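Local structure of siderophore periplasmic binding protein (Thermobifida fusca, 5DH0) at residues 106-110 with 151-155; 179-183 with 305-309. The protein probably binds iron-loaded siderophore, such as ferric fuscachelin, outside the cell membrane and delivers it for import into the cell. All blocks are in the same frame, centred on the assembly; numbering follows the deposited sequence.

Contact 1. Residues 106-110 with 151-155; sequences LIIGG and LSRVV
The backbone N of Val155 donates to Leu151 O at 3.1 Å, a last-turn helical bond that ties together two of the residues packing against strand 106-110. Across the contact the side chains meet by van der Waals packing, partly on the strand's peptide backbone. Leu151 approaches with both methyls: CD1 lies 3.7 Å from Gly109 C and also meets Gly110 N, so it rests on the peptide linking the two glycines, while CD2 sits 4.1 Å from Ile108 CB. The end of helix 142-154 thereby packs on one face of the parallel five-stranded sheet, ordered 3-2-1-4-5 as in a Rossmann-like lobe, at strand 106-112, which lies between 45-47 and 132-137. The Ile108 side chain also meets the residue that follows the helix. With chi1 at 66°, CG1 is flanked by both the amide nitrogen and the carbonyl carbon, which carries CD1 to 4.0 Å from Val155 CG1, the two side chains meeting at about a right angle. At the start of the strand segment, a chi1 of 174° swings Leu106 CG away from the amide nitrogen and carries CD2 to 4.1 Å from Val154 CG1. Val54 of helix 52-57 touches Ile108, Leu151 and Val155, extending this buried apolar layer beyond the two segments.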
# COMPACT_ATOMS: atom_id res chain seq x y z
N LEU A 106 -38.05 -26.14 17.96
CA LEU A 106 -37.57 -25.15 17.00
C LEU A 106 -36.17 -25.51 16.49
O LEU A 106 -35.26 -25.77 17.28
CB LEU A 106 -37.54 -23.76 17.63
CG LEU A 106 -36.92 -22.67 16.76
CD1 LEU A 106 -37.76 -22.34 15.53
CD2 LEU A 106 -36.68 -21.44 17.58
N ILE A 107 -36.02 -25.50 15.17
CA ILE A 107 -34.74 -25.71 14.52
C ILE A 107 -34.27 -24.41 13.85
O ILE A 107 -35.03 -23.79 13.10
CB ILE A 107 -34.84 -26.80 13.47
CG1 ILE A 107 -35.37 -28.08 14.12
CG2 ILE A 107 -33.49 -27.05 12.82
CD1 ILE A 107 -35.88 -29.09 13.11
N ILE A 108 -33.03 -24.00 14.13
CA ILE A 108 -32.51 -22.75 13.57
C ILE A 108 -31.13 -22.92 12.90
O ILE A 108 -30.38 -23.86 13.21
CB ILE A 108 -32.41 -21.63 14.64
CG1 ILE A 108 -31.37 -21.98 15.71
CG2 ILE A 108 -33.75 -21.35 15.29
CD1 ILE A 108 -30.87 -20.76 16.46
N GLY A 109 -30.80 -22.01 11.98
CA GLY A 109 -29.47 -21.95 11.38
C GLY A 109 -29.29 -20.90 10.29
O GLY A 109 -30.25 -20.37 9.73
N GLY A 110 -28.03 -20.60 9.99
CA GLY A 110 -27.68 -19.78 8.84
C GLY A 110 -27.50 -20.58 7.55
O GLY A 110 -27.07 -21.73 7.58
N LEU A 151 -31.31 -14.58 14.10
CA LEU A 151 -31.57 -15.80 14.85
C LEU A 151 -31.75 -15.46 16.33
O LEU A 151 -32.57 -16.07 17.02
CB LEU A 151 -30.43 -16.81 14.64
CG LEU A 151 -30.40 -17.34 13.21
CD1 LEU A 151 -29.24 -18.32 13.01
CD2 LEU A 151 -31.72 -17.99 12.84
N SER A 152 -30.99 -14.46 16.80
CA SER A 152 -31.09 -14.03 18.19
C SER A 152 -32.49 -13.51 18.51
O SER A 152 -33.04 -13.80 19.58
CB SER A 152 -30.06 -12.95 18.49
OG SER A 152 -28.78 -13.52 18.63
N ARG A 153 -33.06 -12.75 17.58
CA ARG A 153 -34.38 -12.20 17.80
C ARG A 153 -35.38 -13.36 17.89
O ARG A 153 -36.24 -13.38 18.77
CB ARG A 153 -34.76 -11.21 16.69
CG ARG A 153 -34.03 -9.89 16.80
CD ARG A 153 -34.35 -9.00 15.62
NE ARG A 153 -33.64 -7.73 15.69
CZ ARG A 153 -33.19 -7.07 14.63
NH1 ARG A 153 -33.37 -7.58 13.42
NH2 ARG A 153 -32.55 -5.92 14.78
N VAL A 154 -35.23 -14.32 16.99
CA VAL A 154 -36.17 -15.43 16.90
C VAL A 154 -36.20 -16.32 18.15
O VAL A 154 -37.26 -16.81 18.53
CB VAL A 154 -35.87 -16.27 15.64
CG1 VAL A 154 -36.04 -17.75 15.89
CG2 VAL A 154 -36.75 -15.80 14.50
N VAL A 155 -35.07 -16.49 18.83
CA VAL A 155 -35.05 -17.33 20.04
C VAL A 155 -35.32 -16.48 21.28
O VAL A 155 -35.17 -16.95 22.42
CB VAL A 155 -33.70 -18.10 20.22
CG1 VAL A 155 -33.37 -18.93 18.98
CG2 VAL A 155 -32.56 -17.15 20.55

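Contact 2. Residues 179-183 with 305-309; sequences YADQL and VLKGL
Two helix ends meet here: the first turn of the short helix 180-185, with Tyr179 at its N-cap position, and the last turn of helix 292-307 together with the C-terminal residue of the chain. Tyr179 packs on Leu306. Leu306 CB lies 4.1 Å from the centroid of the Tyr179 ring and 27° off its normal, which identifies a CH-pi contact over one ring face; the nearest ring atom is Tyr179 CD1, 3.7 Å from that CB. Leu306 then divides its methyls. CD1 turns back toward the root of the tyrosine, near Tyr179 CB and CG, whereas CD2 approaches Gln182 CB at 3.8 Å and, more distantly, Leu183 CD2. The phenol end reaches Lys307, whose CG is 3.2 Å from Tyr179 OH and whose CE is 3.5 Å from the same oxygen. Here the aliphatic part of the lysine does the touching: its chain is fully stretched from CG outward, chi2 -179°, and runs obliquely past the phenol. A further patch is formed by Gln182 and Leu309, where Gln182 CG meets Leu309 CG at 3.6 Å and the side chains cross at a slant. Leu309 N makes a backbone hydrogen bond to Leu306 O, 2.7 Å, which keeps the final residue near the helix end, consistent with its side chain reaching the glutamine. On the other side of the contact, Leu183 N donates to Tyr179 O, closing the first turn of helix 180-185. That helix follows directly on the long helix 158-178, while Val305 of helix 292-307 packs on Val246 and Phe248 of strand 246-250 in the mixed sheet.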
# COMPACT_ATOMS: atom_id res chain seq x y z
N TYR A 179 -8.05 7.41 17.30
CA TYR A 179 -6.75 7.01 16.76
C TYR A 179 -6.65 7.34 15.29
O TYR A 179 -5.95 6.66 14.55
CB TYR A 179 -6.50 5.51 16.99
CG TYR A 179 -6.64 5.13 18.44
CD1 TYR A 179 -5.54 5.15 19.30
CD2 TYR A 179 -7.89 4.80 18.97
CE1 TYR A 179 -5.68 4.82 20.64
CE2 TYR A 179 -8.04 4.48 20.31
CZ TYR A 179 -6.94 4.49 21.14
OH TYR A 179 -7.10 4.16 22.47
N ALA A 180 -7.34 8.40 14.88
CA ALA A 180 -7.39 8.79 13.47
C ALA A 180 -5.99 8.90 12.86
O ALA A 180 -5.79 8.54 11.69
CB ALA A 180 -8.13 10.11 13.32
N ASP A 181 -5.03 9.38 13.65
CA ASP A 181 -3.67 9.53 13.15
C ASP A 181 -3.00 8.17 12.94
O ASP A 181 -2.31 7.96 11.94
CB ASP A 181 -2.83 10.39 14.11
CG ASP A 181 -3.23 11.86 14.10
OD1 ASP A 181 -4.13 12.25 13.32
OD2 ASP A 181 -2.63 12.64 14.86
N GLN A 182 -3.19 7.26 13.89
CA GLN A 182 -2.62 5.92 13.77
C GLN A 182 -3.26 5.16 12.60
O GLN A 182 -2.55 4.56 11.81
CB GLN A 182 -2.79 5.12 15.06
CG GLN A 182 -1.94 5.59 16.24
CD GLN A 182 -2.58 6.72 17.02
OE1 GLN A 182 -3.53 7.36 16.57
NE2 GLN A 182 -2.07 6.96 18.22
N LEU A 183 -4.58 5.21 12.50
CA LEU A 183 -5.28 4.62 11.36
C LEU A 183 -4.78 5.16 10.02
O LEU A 183 -4.66 4.42 9.04
CB LEU A 183 -6.79 4.83 11.47
CG LEU A 183 -7.45 4.00 12.58
CD1 LEU A 183 -8.91 4.40 12.78
CD2 LEU A 183 -7.35 2.53 12.24
N VAL A 305 -3.98 -2.50 20.23
CA VAL A 305 -2.78 -2.37 19.41
C VAL A 305 -2.48 -0.91 19.07
O VAL A 305 -1.34 -0.46 19.17
CB VAL A 305 -2.88 -3.18 18.10
CG1 VAL A 305 -1.82 -2.73 17.10
CG2 VAL A 305 -2.73 -4.65 18.40
N LEU A 306 -3.52 -0.19 18.66
CA LEU A 306 -3.39 1.22 18.31
C LEU A 306 -2.78 2.05 19.46
O LEU A 306 -1.96 2.93 19.21
CB LEU A 306 -4.76 1.77 17.90
CG LEU A 306 -5.31 1.20 16.59
CD1 LEU A 306 -6.79 1.49 16.43
CD2 LEU A 306 -4.56 1.77 15.41
N LYS A 307 -3.18 1.76 20.70
CA LYS A 307 -2.65 2.45 21.89
C LYS A 307 -1.12 2.37 21.97
O LYS A 307 -0.46 3.32 22.40
CB LYS A 307 -3.25 1.88 23.17
CG LYS A 307 -4.65 2.39 23.52
CD LYS A 307 -5.14 1.76 24.83
CE LYS A 307 -6.67 1.77 24.93
NZ LYS A 307 -7.17 1.27 26.26
N GLY A 308 -0.55 1.23 21.58
CA GLY A 308 0.90 1.10 21.54
C GLY A 308 1.46 1.62 20.23
O GLY A 308 2.65 1.45 19.94
N LEU A 309 0.60 2.26 19.44
CA LEU A 309 0.91 2.72 18.08
C LEU A 309 1.56 1.62 17.23
O LEU A 309 0.92 1.01 16.37
CB LEU A 309 1.81 3.97 18.14
CG LEU A 309 1.04 5.30 18.29
CD1 LEU A 309 0.38 5.44 19.68
CD2 LEU A 309 1.89 6.53 17.95

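The two contacts lie on opposite sides of the chain's centre, with their centres 38 Å apart and their nearest atoms about 26 Å apart, so they do not touch. They share no sheet: contact 1 lies on a face of the parallel sheet, whereas contact 2 lies beside the mixed sheet that includes strand 246-250. Along the chain they come in series, and helix 158-178 fills most of the gap, starting shortly after Val155 and ending just before Tyr179. This matches the two-lobed plan of siderophore-binding proteins of this family, in which a long helix joins the lobes; contact 2 also brings the chain's C-terminus to the far end of that connector.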